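Long-range contact in alpha-L-rhamnosidase (Aspergillus terreus, PDB 6GSZ), which probably hydrolyses terminal non-reducing alpha-L-rhamnose residues from alpha-L-rhamnosides: residues A[204-209]-A[218-223]. Residues are numbered along the deposited sequence; the frame is centred on the assembly and turned at random.
Sequences VGEGWY and GKRNIY. With MAN (alpha-D-mannopyranose), chain B.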
loop_
_atom_site.group_PDB
_atom_site.type_symbol
_atom_site.label_atom_id
_atom_site.label_comp_id
_atom_site.label_asym_id
_atom_site.label_seq_id
_atom_site.Cartn_x
_atom_site.Cartn_y
_atom_site.Cartn_z
ATOM N N VAL A 204 20.610 14.804 1.670
ATOM C CA VAL A 204 19.899 14.349 0.499
ATOM C C VAL A 204 20.615 13.163 -0.113
ATOM O O VAL A 204 21.796 13.244 -0.368
ATOM C CB VAL A 204 19.675 15.447 -0.544
ATOM C CG1 VAL A 204 18.993 14.930 -1.816
ATOM C CG2 VAL A 204 18.884 16.596 0.057
ATOM N N GLY A 205 19.881 12.088 -0.362
ATOM C CA GLY A 205 20.310 10.891 -1.068
ATOM C C GLY A 205 19.573 10.689 -2.377
ATOM O O GLY A 205 18.617 11.414 -2.652
ATOM N N GLU A 206 20.038 9.725 -3.200
ATOM C CA GLU A 206 19.551 9.654 -4.590
ATOM C C GLU A 206 18.120 9.079 -4.668
ATOM O O GLU A 206 17.390 9.436 -5.579
ATOM C CB GLU A 206 20.540 8.859 -5.442
ATOM C CG GLU A 206 20.658 7.408 -5.071
ATOM C CD GLU A 206 21.658 6.599 -5.850
ATOM O OE1 GLU A 206 22.567 7.216 -6.469
ATOM O OE2 GLU A 206 21.567 5.325 -5.784
ATOM N N GLY A 207 17.791 8.114 -3.815
ATOM C CA GLY A 207 16.496 7.461 -3.901
ATOM C C GLY A 207 16.195 6.943 -5.294
ATOM O O GLY A 207 17.016 6.325 -5.979
ATOM N N TRP A 208 14.908 7.041 -5.628
ATOM C CA TRP A 208 14.378 6.701 -6.926
ATOM C C TRP A 208 14.641 7.783 -7.974
ATOM O O TRP A 208 14.622 7.507 -9.176
ATOM C CB TRP A 208 12.854 6.464 -6.799
ATOM C CG TRP A 208 12.449 5.344 -5.890
ATOM C CD1 TRP A 208 12.347 4.023 -6.217
ATOM C CD2 TRP A 208 12.082 5.437 -4.500
ATOM N NE1 TRP A 208 11.907 3.294 -5.141
ATOM C CE2 TRP A 208 11.704 4.142 -4.086
ATOM C CE3 TRP A 208 11.942 6.497 -3.596
ATOM C CZ2 TRP A 208 11.264 3.876 -2.798
ATOM C CZ3 TRP A 208 11.470 6.235 -2.325
ATOM C CH2 TRP A 208 11.117 4.939 -1.938
ATOM N N TYR A 209 14.774 9.049 -7.517
ATOM C CA TYR A 209 14.885 10.193 -8.446
ATOM C C TYR A 209 16.099 10.031 -9.388
ATOM O O TYR A 209 16.012 10.249 -10.599
ATOM C CB TYR A 209 14.951 11.506 -7.640
ATOM C CG TYR A 209 14.623 12.734 -8.454
ATOM C CD1 TYR A 209 15.602 13.397 -9.190
ATOM C CD2 TYR A 209 13.324 13.193 -8.529
ATOM C CE1 TYR A 209 15.281 14.490 -9.980
ATOM C CE2 TYR A 209 13.006 14.299 -9.281
ATOM C CZ TYR A 209 13.976 14.949 -10.003
ATOM O OH TYR A 209 13.639 16.011 -10.793
ATOM N N GLY A 218 19.163 -2.295 -14.594
ATOM C CA GLY A 218 18.498 -1.024 -14.326
ATOM C C GLY A 218 19.128 0.158 -15.032
ATOM O O GLY A 218 20.029 0.011 -15.865
ATOM N N LYS A 219 18.626 1.336 -14.684
ATOM C CA LYS A 219 19.074 2.605 -15.225
ATOM C C LYS A 219 19.119 3.591 -14.069
ATOM O O LYS A 219 18.295 3.545 -13.171
ATOM C CB LYS A 219 18.114 3.148 -16.292
ATOM C CG LYS A 219 17.959 2.260 -17.519
ATOM C CD LYS A 219 17.003 2.803 -18.583
ATOM C CE LYS A 219 16.918 1.894 -19.794
ATOM N NZ LYS A 219 15.632 2.065 -20.510
ATOM N N ARG A 220 20.130 4.470 -14.080
ATOM C CA ARG A 220 20.200 5.505 -13.086
ATOM C C ARG A 220 19.881 6.862 -13.718
ATOM O O ARG A 220 19.716 6.989 -14.948
ATOM C CB ARG A 220 21.514 5.508 -12.317
ATOM C CG ARG A 220 22.718 5.846 -13.162
ATOM C CD ARG A 220 24.020 6.023 -12.348
ATOM N NE ARG A 220 24.587 4.735 -11.944
ATOM C CZ ARG A 220 24.356 4.107 -10.802
ATOM N NH1 ARG A 220 23.656 4.684 -9.832
ATOM N NH2 ARG A 220 24.780 2.874 -10.641
ATOM N N ASN A 221 19.790 7.888 -12.856
ATOM C CA ASN A 221 19.546 9.269 -13.310
ATOM C C ASN A 221 18.269 9.366 -14.141
ATOM O O ASN A 221 18.214 10.096 -15.146
ATOM C CB ASN A 221 20.762 9.824 -14.068
ATOM C CG ASN A 221 21.993 9.836 -13.203
ATOM O OD1 ASN A 221 21.901 10.214 -12.037
ATOM N ND2 ASN A 221 23.142 9.475 -13.784
ATOM N N ILE A 222 17.209 8.667 -13.684
ATOM C CA ILE A 222 16.011 8.556 -14.510
ATOM C C ILE A 222 15.289 9.920 -14.602
ATOM O O ILE A 222 14.816 10.334 -15.689
ATOM C CB ILE A 222 15.073 7.451 -13.977
ATOM C CG1 ILE A 222 15.742 6.080 -14.164
ATOM C CG2 ILE A 222 13.727 7.482 -14.676
ATOM C CD1 ILE A 222 15.038 4.928 -13.470
ATOM N N TYR A 223 15.165 10.592 -13.456
ATOM C CA TYR A 223 14.409 11.842 -13.365
ATOM C C TYR A 223 15.308 13.081 -13.411
ATOM O O TYR A 223 14.869 14.185 -13.749
ATOM C CB TYR A 223 13.546 11.869 -12.105
ATOM C CG TYR A 223 12.520 10.773 -12.105
ATOM C CD1 TYR A 223 11.287 10.961 -12.718
ATOM C CD2 TYR A 223 12.774 9.536 -11.533
ATOM C CE1 TYR A 223 10.326 9.963 -12.722
ATOM C CE2 TYR A 223 11.816 8.527 -11.553
ATOM C CZ TYR A 223 10.590 8.740 -12.149
ATOM O OH TYR A 223 9.627 7.750 -12.097
HETATM C C1 MAN B . 20.238 7.644 -21.058
HETATM C C2 MAN B . 20.829 6.387 -20.428
HETATM C C3 MAN B . 19.900 5.829 -19.355
HETATM C C4 MAN B . 19.523 6.946 -18.358
HETATM C C5 MAN B . 18.917 8.137 -19.119
HETATM C C6 MAN B . 18.454 9.205 -18.116
HETATM O O2 MAN B . 22.105 6.692 -19.863
HETATM O O3 MAN B . 20.531 4.730 -18.735
HETATM O O4 MAN B . 18.506 6.573 -17.427
HETATM O O5 MAN B . 19.881 8.619 -20.073
HETATM O O6 MAN B . 19.666 9.630 -17.524
HETATM O O HOH W 1 22.674 7.019 -9.221
HETATM O O HOH W 2 22.416 3.612 -7.564
HETATM O O HOH W 3 16.786 7.248 -11.174
HETATM O O HOH W 4 15.192 16.788 -12.813
#
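One face of the Tyr209 ring receives Tyr223 CB, which sits 3.6 Å from the ring centroid almost on its normal, a CH-pi contact for which a flat aromatic face is well suited. The Tyr223 ring meets Tyr209 obliquely, planes at 36°; Ile222 CG2 lies over the rim of one of its faces, while the carbonyl oxygens of Trp208 and Tyr209 lie in plane at its edge, where ring hydrogens are weakly positive. Tyrosine also gives this ring a hydroxyl, bonded to Trp175 NE1. Tyr209 CB points away from the loop, but with CG anti to the backbone N (chi1 -161°) its ring comes nearer. Tyr223 N donates to Tyr209 O at 3.0 Å, joining the short, weakly bonded helical turn about 207-210, after strand 196-205, to the loop before strand 228-237, within the rhamnosidase N-terminal domain. Water extends the join: one molecule links Trp208 O to Ile222 N, another Tyr209 OH to Tyr223 O. Glu206, also held by Thr128 and His129, and Arg220 are long and oppositely charged, so they can meet through two waters at the guanidinium edge; OE1 and NH1, 4.3 Å apart, form no direct salt bridge. Arg220 O accepts from glycan mannose O4 and Asn221 O from O6, each at 2.8 Å.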